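Side-chain contacts in isocitrate dehydrogenase [NAD] subunit 1, mitochondrial (Saccharomyces cerevisiae, PDB 3BLX), which joins with subunit 2 in an octameric, allosteric mitochondrial enzyme that oxidises isocitrate to 2-oxoglutarate with NAD+, and also binds leaders of mitochondrial mRNAs: residues K30-S35 and K78-T83; R37-A42 and T309-A314; E68-N73 and K99-Y104; F110-L113 and K117-I120; F165-A170 and P207-S212. All coordinates share one frame; numbering follows the deposited sequence.

Contact 1: residues K30-S35 and K78-T83; sequences KEITDS and KGLWHT
A salt bridge of 3.0 Å between Lys30 NZ and Asp34 OD2 spans a helical turn that includes Ile32 and Thr33, the residues that meet Leu80 and Gly79 of the strand. OD2 takes the ammonium group on its syn lone pair, the side of the second carboxylate oxygen; the pair links two residues of the helix and does not reach residues 78-83. The contact itself is apolar and small, burying 114 Å² in all. Ile32 CD1 touches Leu80 CD2 at 3.5 Å; the side chains cross at about a right angle and meet through one methyl of each. In Ile32, CG1 lies between the backbone N and the carbonyl carbon (chi1 68°), and the extended second torsion (-172°) carries CD1 out to the strand. One residue on, Thr33 faces Gly79, whose CA is 6.2 Å from that of Thr33. The hydroxyl OG1 of Thr33 stands 4.4 Å from Gly79 CA, a loose approach, longer than van der Waals contact, to a backbone with no side chain in between. Helix 27-42 thus rests on the sheet in which strand 75-80 runs parallel to strand 17-25. Thr33 also packs on Leu22 and Pro24 of that neighbouring strand, Ile32 reaches Met291 of helix 289-302, and Leu80 meets Asp86 of helix 84-88.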
# COMPACT_ATOMS: atom_id res chain seq x y z
N LYS E 30 -34.21 16.65 -11.60
CA LYS E 30 -35.20 15.73 -11.09
C LYS E 30 -36.28 15.35 -12.11
O LYS E 30 -36.71 14.21 -12.16
CB LYS E 30 -35.81 16.26 -9.78
CG LYS E 30 -36.71 15.28 -9.11
CD LYS E 30 -36.85 15.57 -7.63
CE LYS E 30 -38.22 15.11 -7.12
NZ LYS E 30 -38.63 13.79 -7.69
N GLU E 31 -36.71 16.30 -12.95
CA GLU E 31 -37.69 16.00 -14.00
C GLU E 31 -37.09 14.97 -14.96
O GLU E 31 -37.71 13.96 -15.23
CB GLU E 31 -38.10 17.25 -14.79
CG GLU E 31 -38.89 18.32 -14.03
CD GLU E 31 -39.08 19.61 -14.84
OE1 GLU E 31 -39.25 20.69 -14.22
OE2 GLU E 31 -39.06 19.56 -16.09
N ILE E 32 -35.90 15.23 -15.49
CA ILE E 32 -35.33 14.31 -16.48
C ILE E 32 -34.89 12.99 -15.84
O ILE E 32 -34.92 11.93 -16.45
CB ILE E 32 -34.19 14.93 -17.28
CG1 ILE E 32 -32.98 15.17 -16.38
CG2 ILE E 32 -34.63 16.22 -17.94
CD1 ILE E 32 -31.90 15.97 -17.04
N THR E 33 -34.46 13.05 -14.60
CA THR E 33 -34.12 11.85 -13.86
C THR E 33 -35.36 10.97 -13.66
O THR E 33 -35.28 9.73 -13.77
CB THR E 33 -33.57 12.22 -12.49
OG1 THR E 33 -32.15 12.18 -12.55
CG2 THR E 33 -34.08 11.26 -11.43
N ASP E 34 -36.50 11.60 -13.38
CA ASP E 34 -37.74 10.87 -13.18
C ASP E 34 -38.26 10.22 -14.47
O ASP E 34 -38.81 9.12 -14.45
CB ASP E 34 -38.81 11.74 -12.54
CG ASP E 34 -38.51 12.05 -11.06
OD1 ASP E 34 -37.61 11.40 -10.48
OD2 ASP E 34 -39.17 12.94 -10.49
N SER E 35 -38.04 10.88 -15.59
CA SER E 35 -38.25 10.27 -16.89
C SER E 35 -37.55 8.91 -16.99
O SER E 35 -38.18 7.92 -17.37
CB SER E 35 -37.80 11.24 -17.98
OG SER E 35 -37.75 10.60 -19.24
N LYS E 78 -26.33 10.57 -12.98
CA LYS E 78 -26.31 11.88 -12.39
C LYS E 78 -27.07 12.89 -13.25
O LYS E 78 -26.87 12.94 -14.45
CB LYS E 78 -24.85 12.29 -12.17
CG LYS E 78 -24.59 13.75 -12.01
CD LYS E 78 -23.23 13.96 -11.39
CE LYS E 78 -22.53 15.22 -11.93
NZ LYS E 78 -23.44 16.41 -12.02
N GLY E 79 -27.95 13.67 -12.62
CA GLY E 79 -28.66 14.76 -13.30
C GLY E 79 -27.88 16.07 -13.34
O GLY E 79 -26.64 16.07 -13.30
N LEU E 80 -28.58 17.19 -13.41
CA LEU E 80 -27.89 18.47 -13.52
C LEU E 80 -28.22 19.42 -12.38
O LEU E 80 -29.30 19.36 -11.83
CB LEU E 80 -28.27 19.19 -14.81
CG LEU E 80 -27.81 18.62 -16.13
CD1 LEU E 80 -26.50 17.86 -15.93
CD2 LEU E 80 -28.91 17.74 -16.70
N TRP E 81 -27.26 20.28 -12.05
CA TRP E 81 -27.54 21.58 -11.47
C TRP E 81 -27.27 22.64 -12.52
O TRP E 81 -26.22 22.61 -13.19
CB TRP E 81 -26.67 21.86 -10.27
CG TRP E 81 -27.13 21.15 -9.09
CD1 TRP E 81 -27.96 21.61 -8.12
CD2 TRP E 81 -26.81 19.81 -8.75
NE1 TRP E 81 -28.17 20.64 -7.18
CE2 TRP E 81 -27.48 19.52 -7.55
CE3 TRP E 81 -26.01 18.82 -9.35
CZ2 TRP E 81 -27.37 18.28 -6.92
CZ3 TRP E 81 -25.91 17.60 -8.73
CH2 TRP E 81 -26.59 17.34 -7.53
N HIS E 82 -28.20 23.57 -12.69
CA HIS E 82 -28.00 24.61 -13.67
C HIS E 82 -27.42 25.89 -13.06
O HIS E 82 -27.70 27.00 -13.51
CB HIS E 82 -29.27 24.83 -14.48
CG HIS E 82 -29.74 23.59 -15.18
ND1 HIS E 82 -30.29 22.52 -14.52
CD2 HIS E 82 -29.73 23.25 -16.50
CE1 HIS E 82 -30.61 21.58 -15.39
NE2 HIS E 82 -30.27 21.99 -16.59
N THR E 83 -26.59 25.70 -12.03
CA THR E 83 -25.65 26.71 -11.57
C THR E 83 -24.47 26.73 -12.55
O THR E 83 -24.22 25.74 -13.23
CB THR E 83 -25.15 26.43 -10.11
OG1 THR E 83 -24.32 25.25 -10.08
CG2 THR E 83 -26.33 26.25 -9.15

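Contact 2: residues R37-A42 and T309-A314; sequences RTIFEA and TRISKA
The Phe40 ring is the one flat group in this helix-helix contact, and Ile311 CD1 comes to it obliquely, 3.8 Å from CE1 and 4.2 Å from CD1. The ring also meets that of Trp49, on strand 47-51, with the planes about 30° apart, well short of the perpendicular needed for a T-shaped pair. The CB of Phe40 points away from helix 306-320; it is the length of the side chain that brings the CD1-CE1 side of the ring back to the isoleucine, whose chain crosses it at roughly 90°. Ile39 supplies the second surface. Its branch methyl CG2 lies opposite the backbone N and rests against Ile311 CD1 at 4.1 Å and CG1 at 4.2 Å. Ile311 is therefore the common partner, with CD1 lodged between two consecutive residues of helix 27-42; its extended second torsion, 175°, places that methyl at the far end of the chain. Ile39 and Ile311 both pack on Ile292 of helix 289-302 as well. All three touching side chains are buried and carry only carbon, so helices 27-42 and 306-320 are joined here by dispersion and exclusion of water, without the directional demands of a polar bond.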
# COMPACT_ATOMS: atom_id res chain seq x y z
N ARG E 37 -36.24 6.99 -14.43
CA ARG E 37 -36.84 6.12 -13.42
C ARG E 37 -38.12 5.47 -13.94
O ARG E 37 -38.32 4.27 -13.75
CB ARG E 37 -37.16 6.91 -12.16
CG ARG E 37 -36.21 6.69 -11.05
CD ARG E 37 -36.85 7.09 -9.75
NE ARG E 37 -36.45 8.43 -9.36
CZ ARG E 37 -35.74 8.70 -8.28
NH1 ARG E 37 -35.36 7.71 -7.48
NH2 ARG E 37 -35.41 9.97 -7.99
N THR E 38 -38.97 6.28 -14.58
CA THR E 38 -40.26 5.85 -15.13
C THR E 38 -40.11 4.83 -16.28
O THR E 38 -40.73 3.77 -16.27
CB THR E 38 -41.11 7.07 -15.63
OG1 THR E 38 -41.44 7.92 -14.53
CG2 THR E 38 -42.39 6.61 -16.27
N ILE E 39 -39.31 5.16 -17.27
CA ILE E 39 -39.02 4.19 -18.32
C ILE E 39 -38.42 2.89 -17.77
O ILE E 39 -38.71 1.80 -18.26
CB ILE E 39 -38.07 4.77 -19.34
CG1 ILE E 39 -38.66 6.02 -19.99
CG2 ILE E 39 -37.71 3.72 -20.38
CD1 ILE E 39 -37.72 6.74 -20.95
N PHE E 40 -37.59 3.00 -16.74
CA PHE E 40 -36.92 1.82 -16.19
C PHE E 40 -37.87 0.88 -15.47
O PHE E 40 -37.79 -0.31 -15.66
CB PHE E 40 -35.74 2.20 -15.28
CG PHE E 40 -34.42 2.36 -16.01
CD1 PHE E 40 -34.38 2.87 -17.30
CD2 PHE E 40 -33.24 2.04 -15.40
CE1 PHE E 40 -33.18 3.03 -17.95
CE2 PHE E 40 -32.05 2.20 -16.04
CZ PHE E 40 -32.01 2.69 -17.32
N GLU E 41 -38.76 1.40 -14.63
CA GLU E 41 -39.76 0.57 -13.98
C GLU E 41 -40.71 -0.06 -15.01
O GLU E 41 -41.15 -1.20 -14.85
CB GLU E 41 -40.56 1.36 -12.93
CG GLU E 41 -41.57 2.33 -13.51
CD GLU E 41 -42.50 2.94 -12.45
OE1 GLU E 41 -43.25 3.89 -12.79
OE2 GLU E 41 -42.48 2.46 -11.29
N ALA E 42 -41.00 0.67 -16.08
CA ALA E 42 -41.93 0.21 -17.11
C ALA E 42 -41.36 -0.96 -17.87
O ALA E 42 -42.08 -1.81 -18.35
CB ALA E 42 -42.24 1.34 -18.07
N THR E 309 -30.84 -1.40 -26.18
CA THR E 309 -31.14 -1.30 -27.60
C THR E 309 -32.61 -0.91 -27.77
O THR E 309 -32.95 -0.07 -28.60
CB THR E 309 -30.84 -2.62 -28.34
OG1 THR E 309 -29.51 -3.05 -28.02
CG2 THR E 309 -30.93 -2.41 -29.83
N ARG E 310 -33.46 -1.51 -26.94
CA ARG E 310 -34.88 -1.24 -26.99
C ARG E 310 -35.19 0.22 -26.64
O ARG E 310 -35.87 0.91 -27.39
CB ARG E 310 -35.64 -2.19 -26.07
CG ARG E 310 -35.67 -3.63 -26.57
CD ARG E 310 -36.17 -4.57 -25.49
NE ARG E 310 -37.40 -4.09 -24.87
CZ ARG E 310 -38.61 -4.23 -25.41
NH1 ARG E 310 -38.72 -4.82 -26.59
NH2 ARG E 310 -39.68 -3.77 -24.78
N ILE E 311 -34.68 0.66 -25.50
CA ILE E 311 -34.91 2.02 -25.03
C ILE E 311 -34.38 3.03 -26.03
O ILE E 311 -34.99 4.07 -26.26
CB ILE E 311 -34.25 2.28 -23.70
CG1 ILE E 311 -34.98 1.48 -22.62
CG2 ILE E 311 -34.27 3.77 -23.41
CD1 ILE E 311 -34.32 1.57 -21.27
N SER E 312 -33.26 2.70 -26.64
CA SER E 312 -32.67 3.59 -27.63
C SER E 312 -33.52 3.69 -28.90
O SER E 312 -33.67 4.77 -29.47
CB SER E 312 -31.25 3.13 -27.97
OG SER E 312 -30.58 4.08 -28.79
N LYS E 313 -34.06 2.56 -29.35
CA LYS E 313 -34.91 2.55 -30.54
C LYS E 313 -36.20 3.33 -30.27
O LYS E 313 -36.63 4.16 -31.07
CB LYS E 313 -35.22 1.12 -30.96
CG LYS E 313 -35.85 0.99 -32.34
CD LYS E 313 -36.11 -0.47 -32.69
CE LYS E 313 -36.63 -0.60 -34.11
NZ LYS E 313 -36.80 -2.03 -34.50
N ALA E 314 -36.81 3.07 -29.13
CA ALA E 314 -37.97 3.84 -28.70
C ALA E 314 -37.78 5.36 -28.77
O ALA E 314 -38.64 6.06 -29.30
CB ALA E 314 -38.43 3.39 -27.29

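Contact 3: residues E68-N73 and K99-Y104; sequences ESLKRN and KQLDIY
Gln100, with its CB pointing at helix 60-73, brings OE1 to 4.4 Å from Lys71 NZ, too far for a hydrogen bond; any attraction would probably be weak. The same ammonium group makes a long salt bridge of 3.8 Å with Glu68 OE2, one turn back on its own helix. Leu101 follows and carries the contact by dividing its two methyls between neighbouring residues. CD1 sits 3.8 Å from Leu70 CB and 3.9 Å from Leu70 CD1, the two leucines crossing at about a right angle; CD2 lies 3.8 Å from Lys71 CG, against the aliphatic stem of the lysine. Lys71 is bent at its third torsion (98°), so that its stem can line the leucine while NZ ends beside Gln100 and Glu68. The Leu101 side chain is about 7 Å from that of Arg98, which probably binds substrate, as in related enzymes. At Asp102 the chain departs from helical geometry with positive phi (53°); its carboxylate forms a salt bridge with Arg161. Ile103 has its CB directed toward helix 60-73 without touching residues 68-73, and packs on Leu97 and Val268, both of which also touch Leu70. The leucines are buried, whereas the polar ends of Lys71 and Gln100 lie at the outer margin. Cohesion between helix 60-73 and the loop after helix 92-99 rests on hydrocarbon, and the loosely spaced polar groups probably add little.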
# COMPACT_ATOMS: atom_id res chain seq x y z
N GLU E 68 -19.49 8.51 -1.17
CA GLU E 68 -19.55 7.28 -0.39
C GLU E 68 -20.45 6.22 -1.07
O GLU E 68 -20.11 5.03 -1.11
CB GLU E 68 -20.00 7.58 1.04
CG GLU E 68 -19.19 6.83 2.13
CD GLU E 68 -17.66 6.95 1.95
OE1 GLU E 68 -16.96 5.92 2.09
OE2 GLU E 68 -17.13 8.06 1.67
N SER E 69 -21.56 6.67 -1.63
CA SER E 69 -22.43 5.80 -2.39
C SER E 69 -21.75 5.26 -3.64
O SER E 69 -21.88 4.07 -3.94
CB SER E 69 -23.73 6.52 -2.73
OG SER E 69 -24.58 5.70 -3.51
N LEU E 70 -21.02 6.11 -4.37
CA LEU E 70 -20.26 5.66 -5.53
C LEU E 70 -19.15 4.69 -5.18
O LEU E 70 -18.89 3.77 -5.93
CB LEU E 70 -19.70 6.80 -6.31
CG LEU E 70 -20.74 7.40 -7.26
CD1 LEU E 70 -20.29 8.77 -7.71
CD2 LEU E 70 -20.99 6.51 -8.45
N LYS E 71 -18.52 4.87 -4.03
CA LYS E 71 -17.49 3.95 -3.61
C LYS E 71 -18.05 2.55 -3.40
O LYS E 71 -17.37 1.55 -3.71
CB LYS E 71 -16.80 4.47 -2.36
CG LYS E 71 -15.68 5.44 -2.70
CD LYS E 71 -15.39 6.44 -1.58
CE LYS E 71 -14.21 6.04 -0.72
NZ LYS E 71 -13.83 7.21 0.10
N ARG E 72 -19.29 2.48 -2.91
CA ARG E 72 -19.96 1.22 -2.69
C ARG E 72 -20.50 0.62 -3.98
O ARG E 72 -20.34 -0.55 -4.23
CB ARG E 72 -21.11 1.40 -1.72
CG ARG E 72 -20.71 1.78 -0.32
CD ARG E 72 -21.85 1.55 0.64
NE ARG E 72 -22.95 2.47 0.40
CZ ARG E 72 -22.98 3.72 0.85
NH1 ARG E 72 -21.96 4.18 1.57
NH2 ARG E 72 -24.01 4.52 0.59
N ASN E 73 -21.13 1.44 -4.80
CA ASN E 73 -21.85 0.89 -5.95
C ASN E 73 -21.02 0.85 -7.23
O ASN E 73 -21.24 0.01 -8.08
CB ASN E 73 -23.16 1.64 -6.18
CG ASN E 73 -24.03 1.70 -4.95
OD1 ASN E 73 -23.96 0.84 -4.07
ND2 ASN E 73 -24.87 2.71 -4.90
N LYS E 99 -11.17 14.29 -7.66
CA LYS E 99 -10.08 14.13 -6.68
C LYS E 99 -10.16 12.83 -5.89
O LYS E 99 -9.15 12.20 -5.66
CB LYS E 99 -10.00 15.28 -5.66
CG LYS E 99 -10.05 16.69 -6.22
CD LYS E 99 -8.78 17.13 -6.90
CE LYS E 99 -8.87 18.61 -7.34
NZ LYS E 99 -7.90 18.94 -8.43
N GLN E 100 -11.36 12.45 -5.44
CA GLN E 100 -11.50 11.26 -4.62
C GLN E 100 -11.69 9.98 -5.42
O GLN E 100 -11.20 8.93 -5.02
CB GLN E 100 -12.63 11.41 -3.61
CG GLN E 100 -12.38 12.44 -2.56
CD GLN E 100 -13.49 12.50 -1.55
OE1 GLN E 100 -13.74 11.53 -0.82
NE2 GLN E 100 -14.19 13.64 -1.48
N LEU E 101 -12.38 10.06 -6.55
CA LEU E 101 -12.65 8.83 -7.29
C LEU E 101 -11.74 8.70 -8.50
O LEU E 101 -11.76 7.70 -9.19
CB LEU E 101 -14.10 8.79 -7.74
CG LEU E 101 -15.13 8.76 -6.63
CD1 LEU E 101 -16.45 8.48 -7.30
CD2 LEU E 101 -14.76 7.69 -5.59
N ASP E 102 -10.96 9.73 -8.76
CA ASP E 102 -10.04 9.73 -9.90
C ASP E 102 -10.74 9.41 -11.24
O ASP E 102 -10.26 8.63 -12.05
CB ASP E 102 -8.85 8.80 -9.65
CG ASP E 102 -7.64 9.12 -10.54
OD1 ASP E 102 -7.49 10.29 -11.00
OD2 ASP E 102 -6.82 8.20 -10.78
N ILE E 103 -11.89 10.02 -11.45
CA ILE E 103 -12.63 9.87 -12.70
C ILE E 103 -12.03 10.83 -13.70
O ILE E 103 -12.21 12.04 -13.57
CB ILE E 103 -14.10 10.17 -12.47
CG1 ILE E 103 -14.71 9.09 -11.58
CG2 ILE E 103 -14.83 10.21 -13.76
CD1 ILE E 103 -16.14 9.34 -11.19
N TYR E 104 -11.33 10.31 -14.69
CA TYR E 104 -10.39 11.13 -15.47
C TYR E 104 -10.76 11.32 -16.93
O TYR E 104 -10.09 12.03 -17.68
CB TYR E 104 -8.98 10.51 -15.42
CG TYR E 104 -8.87 9.12 -16.04
CD1 TYR E 104 -8.93 7.98 -15.25
CD2 TYR E 104 -8.71 8.95 -17.41
CE1 TYR E 104 -8.85 6.70 -15.79
CE2 TYR E 104 -8.63 7.67 -17.97
CZ TYR E 104 -8.69 6.55 -17.16
OH TYR E 104 -8.58 5.27 -17.70

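Contact 4: residues F110-L113 and K117-I120; sequences FKSL and KTRI
Ser112 and Thr118 face each other across the connection of a beta-hairpin, in which strand 105-111 leads through a loop into the antiparallel strand 124-130. Their CA atoms are 8.3 Å apart and only 46 Å² is buried between the two segments, so this is a light contact at the surface. The closest approaches are loose, and centre on the serine hydroxyl: Ser112 OG lies 4.2 Å from the carbonyl oxygen of Ile120 and 4.5 Å from Thr118 OG1. Both separations exceed hydrogen-bonding range, and the serine has its partner further along, where OG bonds to the backbone N of Ile123; a backbone bond between the same two residues continues the pairing of the hairpin. On the other side, a hydrogen bond lies within the loop. Thr118 donates from OG1 to Ile120 O at 3.2 Å, linking the two residues that flank Arg119. With chi1 at 57°, the threonine hydroxyl is turned toward that carbonyl. Packing is directed away from Ser112: the Ile120 side chain leads to Pro227 and His228 of its own chain and Thr125 of a subunit 2 chain, while Arg119 packs on Thr230 of that same subunit 2 chain. Residues 117-120 therefore have one flank toward the end of strand 105-111 and another at the interface between the two kinds of subunit. Thr118 OG1 approaches Ile120 O from the side of the carbonyl: the C=O···OG1 angle is 109°, and OG1 stands 67° out of the carbonyl plane, not on a lone pair.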
# COMPACT_ATOMS: atom_id res chain seq x y z
N PHE E 110 -21.88 13.08 -29.83
CA PHE E 110 -22.67 13.98 -30.66
C PHE E 110 -23.16 13.30 -31.95
O PHE E 110 -22.53 13.43 -33.01
CB PHE E 110 -21.87 15.23 -30.98
CG PHE E 110 -21.40 15.94 -29.77
CD1 PHE E 110 -20.10 15.77 -29.32
CD2 PHE E 110 -22.27 16.77 -29.06
CE1 PHE E 110 -19.65 16.43 -28.19
CE2 PHE E 110 -21.83 17.42 -27.93
CZ PHE E 110 -20.51 17.26 -27.49
N LYS E 111 -24.26 12.55 -31.86
CA LYS E 111 -24.87 11.97 -33.04
C LYS E 111 -26.14 12.72 -33.41
O LYS E 111 -27.02 12.92 -32.55
CB LYS E 111 -25.19 10.49 -32.84
CG LYS E 111 -25.17 9.71 -34.15
CD LYS E 111 -25.31 8.23 -33.93
CE LYS E 111 -25.42 7.49 -35.25
NZ LYS E 111 -25.71 6.03 -35.04
N SER E 112 -26.23 13.12 -34.67
CA SER E 112 -27.46 13.72 -35.23
C SER E 112 -28.69 12.79 -35.12
O SER E 112 -28.59 11.57 -35.30
CB SER E 112 -27.23 14.15 -36.68
OG SER E 112 -26.68 15.45 -36.79
N LEU E 113 -29.85 13.36 -34.84
CA LEU E 113 -31.06 12.56 -34.68
C LEU E 113 -32.01 12.68 -35.86
O LEU E 113 -32.16 13.77 -36.44
CB LEU E 113 -31.78 12.95 -33.40
CG LEU E 113 -31.09 12.49 -32.12
CD1 LEU E 113 -30.95 13.66 -31.16
CD2 LEU E 113 -31.85 11.32 -31.50
N LYS E 117 -34.41 19.17 -37.06
CA LYS E 117 -33.98 20.12 -38.10
C LYS E 117 -32.65 20.78 -37.75
O LYS E 117 -32.58 21.63 -36.85
CB LYS E 117 -35.08 21.17 -38.35
CG LYS E 117 -35.92 21.47 -37.12
CD LYS E 117 -37.00 22.54 -37.36
CE LYS E 117 -37.85 22.74 -36.09
NZ LYS E 117 -38.79 23.91 -36.13
N THR E 118 -31.59 20.39 -38.46
CA THR E 118 -30.25 20.93 -38.24
C THR E 118 -29.63 21.47 -39.52
O THR E 118 -29.79 20.90 -40.61
CB THR E 118 -29.29 19.90 -37.62
OG1 THR E 118 -29.21 18.74 -38.46
CG2 THR E 118 -29.77 19.49 -36.23
N ARG E 119 -28.88 22.55 -39.39
CA ARG E 119 -28.23 23.19 -40.52
C ARG E 119 -27.20 22.29 -41.21
O ARG E 119 -27.02 22.35 -42.43
CB ARG E 119 -27.63 24.52 -40.05
CG ARG E 119 -26.73 25.22 -41.01
CD ARG E 119 -26.68 26.71 -40.71
NE ARG E 119 -26.95 26.98 -39.30
CZ ARG E 119 -27.52 28.09 -38.83
NH1 ARG E 119 -27.90 29.06 -39.66
NH2 ARG E 119 -27.72 28.22 -37.53
N ILE E 120 -26.54 21.42 -40.45
CA ILE E 120 -25.66 20.42 -41.03
C ILE E 120 -26.09 19.03 -40.60
O ILE E 120 -26.15 18.73 -39.41
CB ILE E 120 -24.20 20.64 -40.64
CG1 ILE E 120 -23.79 22.06 -41.03
CG2 ILE E 120 -23.31 19.59 -41.30
CD1 ILE E 120 -22.36 22.37 -40.78

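Contact 5: residues F165-A170 and P207-S212; sequences FAFDFA and PDIDVS
Helix 156-172 lies over the start of strand 210-215 with the CA atoms of Phe167 and Ile209 7.8 Å apart, a spacing bridged mainly by side chains. This is a layered alpha/beta arrangement: strand 210-215 runs parallel to strand 177-182 and is reached from it through helix 190-205, a beta-alpha-beta unit, and the earlier helix 156-172 packs against the same strands. Phe167 meets Ile209, just before the strand, and Val211, on it, with the rim of its ring. Val211 CG1 lies in the ring plane at the edge, 3.9 Å from CZ, and Val211 CG2 is 4.1 Å from the same carbon; the valine crosses the ring at about a right angle. Ile209 CG2 also lies near the plane, at 4.1 Å from both CD1 and CE1, so the two branched residues line one continuous stretch of rim. With CG of Phe167 opposite its carbonyl carbon (chi1 -74°), the ring reaches out from the helix to that position. Its plane is nearly parallel, within about 15°, to that of Tyr206, with which it also meets, and Ile198 and Ile201 of helix 190-205 touch it too. Val178 on the neighbouring strand packs against Phe167, Ala170 and Ile209 together. The small Ala170, one turn on from Phe167, admits the end of the isoleucine: Ile209 CD1 sits 3.7 Å from Ala170 CB and 3.8 Å from the carbonyl oxygen of Phe167.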
# COMPACT_ATOMS: atom_id res chain seq x y z
N PHE E 165 -7.18 5.63 -23.14
CA PHE E 165 -8.63 5.59 -22.99
C PHE E 165 -9.30 5.86 -24.34
O PHE E 165 -10.20 5.13 -24.76
CB PHE E 165 -9.14 6.61 -21.98
CG PHE E 165 -10.62 6.61 -21.86
CD1 PHE E 165 -11.24 5.81 -20.92
CD2 PHE E 165 -11.39 7.35 -22.74
CE1 PHE E 165 -12.63 5.77 -20.84
CE2 PHE E 165 -12.77 7.32 -22.68
CZ PHE E 165 -13.40 6.52 -21.72
N ALA E 166 -8.85 6.92 -25.00
CA ALA E 166 -9.40 7.32 -26.29
C ALA E 166 -9.22 6.23 -27.34
O ALA E 166 -10.16 5.91 -28.09
CB ALA E 166 -8.76 8.62 -26.77
N PHE E 167 -8.04 5.63 -27.41
CA PHE E 167 -7.79 4.60 -28.40
C PHE E 167 -8.57 3.35 -28.09
O PHE E 167 -9.16 2.76 -29.00
CB PHE E 167 -6.31 4.32 -28.52
CG PHE E 167 -5.56 5.40 -29.24
CD1 PHE E 167 -5.87 5.70 -30.57
CD2 PHE E 167 -4.58 6.12 -28.61
CE1 PHE E 167 -5.18 6.69 -31.26
CE2 PHE E 167 -3.88 7.12 -29.29
CZ PHE E 167 -4.19 7.41 -30.62
N ASP E 168 -8.60 2.95 -26.82
CA ASP E 168 -9.39 1.77 -26.42
C ASP E 168 -10.86 1.94 -26.75
O ASP E 168 -11.56 0.97 -26.99
CB ASP E 168 -9.23 1.47 -24.95
CG ASP E 168 -7.90 0.80 -24.62
OD1 ASP E 168 -7.34 0.09 -25.50
OD2 ASP E 168 -7.41 0.98 -23.47
N PHE E 169 -11.30 3.19 -26.76
CA PHE E 169 -12.71 3.52 -26.99
C PHE E 169 -13.02 3.48 -28.48
O PHE E 169 -14.04 2.97 -28.90
CB PHE E 169 -12.98 4.92 -26.44
CG PHE E 169 -14.42 5.28 -26.35
CD1 PHE E 169 -15.06 5.91 -27.43
CD2 PHE E 169 -15.14 5.06 -25.18
CE1 PHE E 169 -16.39 6.27 -27.35
CE2 PHE E 169 -16.46 5.42 -25.08
CZ PHE E 169 -17.10 6.03 -26.17
N ALA E 170 -12.10 4.01 -29.27
CA ALA E 170 -12.20 3.92 -30.71
C ALA E 170 -12.22 2.46 -31.15
O ALA E 170 -13.04 2.08 -31.97
CB ALA E 170 -11.03 4.67 -31.37
N PRO E 207 -2.16 0.48 -34.26
CA PRO E 207 -1.74 0.83 -35.62
C PRO E 207 -2.93 0.90 -36.58
O PRO E 207 -2.91 1.66 -37.57
CB PRO E 207 -0.80 -0.33 -36.01
CG PRO E 207 -0.57 -1.12 -34.70
CD PRO E 207 -1.81 -0.90 -33.89
N ASP E 208 -3.96 0.11 -36.25
CA ASP E 208 -5.21 0.03 -37.03
C ASP E 208 -6.05 1.32 -36.97
O ASP E 208 -7.06 1.45 -37.68
CB ASP E 208 -6.06 -1.14 -36.54
CG ASP E 208 -5.38 -2.49 -36.74
OD1 ASP E 208 -4.36 -2.54 -37.47
OD2 ASP E 208 -5.87 -3.50 -36.17
N ILE E 209 -5.63 2.25 -36.12
CA ILE E 209 -6.33 3.51 -35.95
C ILE E 209 -5.51 4.71 -36.42
O ILE E 209 -4.34 4.88 -36.05
CB ILE E 209 -6.77 3.69 -34.49
CG1 ILE E 209 -7.79 2.63 -34.13
CG2 ILE E 209 -7.37 5.08 -34.30
CD1 ILE E 209 -8.18 2.64 -32.68
N ASP E 210 -6.14 5.54 -37.24
CA ASP E 210 -5.50 6.75 -37.76
C ASP E 210 -5.38 7.81 -36.69
O ASP E 210 -6.38 8.31 -36.17
CB ASP E 210 -6.31 7.33 -38.93
CG ASP E 210 -6.12 6.56 -40.23
OD1 ASP E 210 -5.58 5.43 -40.19
OD2 ASP E 210 -6.53 7.09 -41.29
N VAL E 211 -4.15 8.19 -36.38
CA VAL E 211 -3.90 9.30 -35.47
C VAL E 211 -3.65 10.58 -36.25
O VAL E 211 -3.17 10.54 -37.37
CB VAL E 211 -2.66 9.05 -34.62
CG1 VAL E 211 -2.76 9.83 -33.32
CG2 VAL E 211 -2.50 7.56 -34.35
N SER E 212 -3.97 11.73 -35.66
CA SER E 212 -3.75 13.00 -36.33
C SER E 212 -3.77 14.12 -35.30
O SER E 212 -4.04 13.89 -34.13
CB SER E 212 -4.81 13.24 -37.42
OG SER E 212 -6.07 12.64 -37.09

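Contacts 1 and 2 share helix 27-42 and lie 17 Å apart between centres: residues 30-35 press on the sheet, residues 37-42 on helix 306-320. Helix 60-73 of contact 3 leads straight into strand 75-80 of contact 1. Contacts 1, 4 and 5 all reach the same mixed sheet, with contacts 1 and 5 on opposite sides of the chain's centre, their own centres about 33 Å apart. Contacts 3 and 5 touch directly, Tyr104 CE2 to Phe165 CB at 4.2 Å. Two contacts approach the probable substrate site: Leu101 of contact 3 is about 7 Å from Arg98, and Leu80 of contact 1 about 11 Å from Arg129, side chain to side chain.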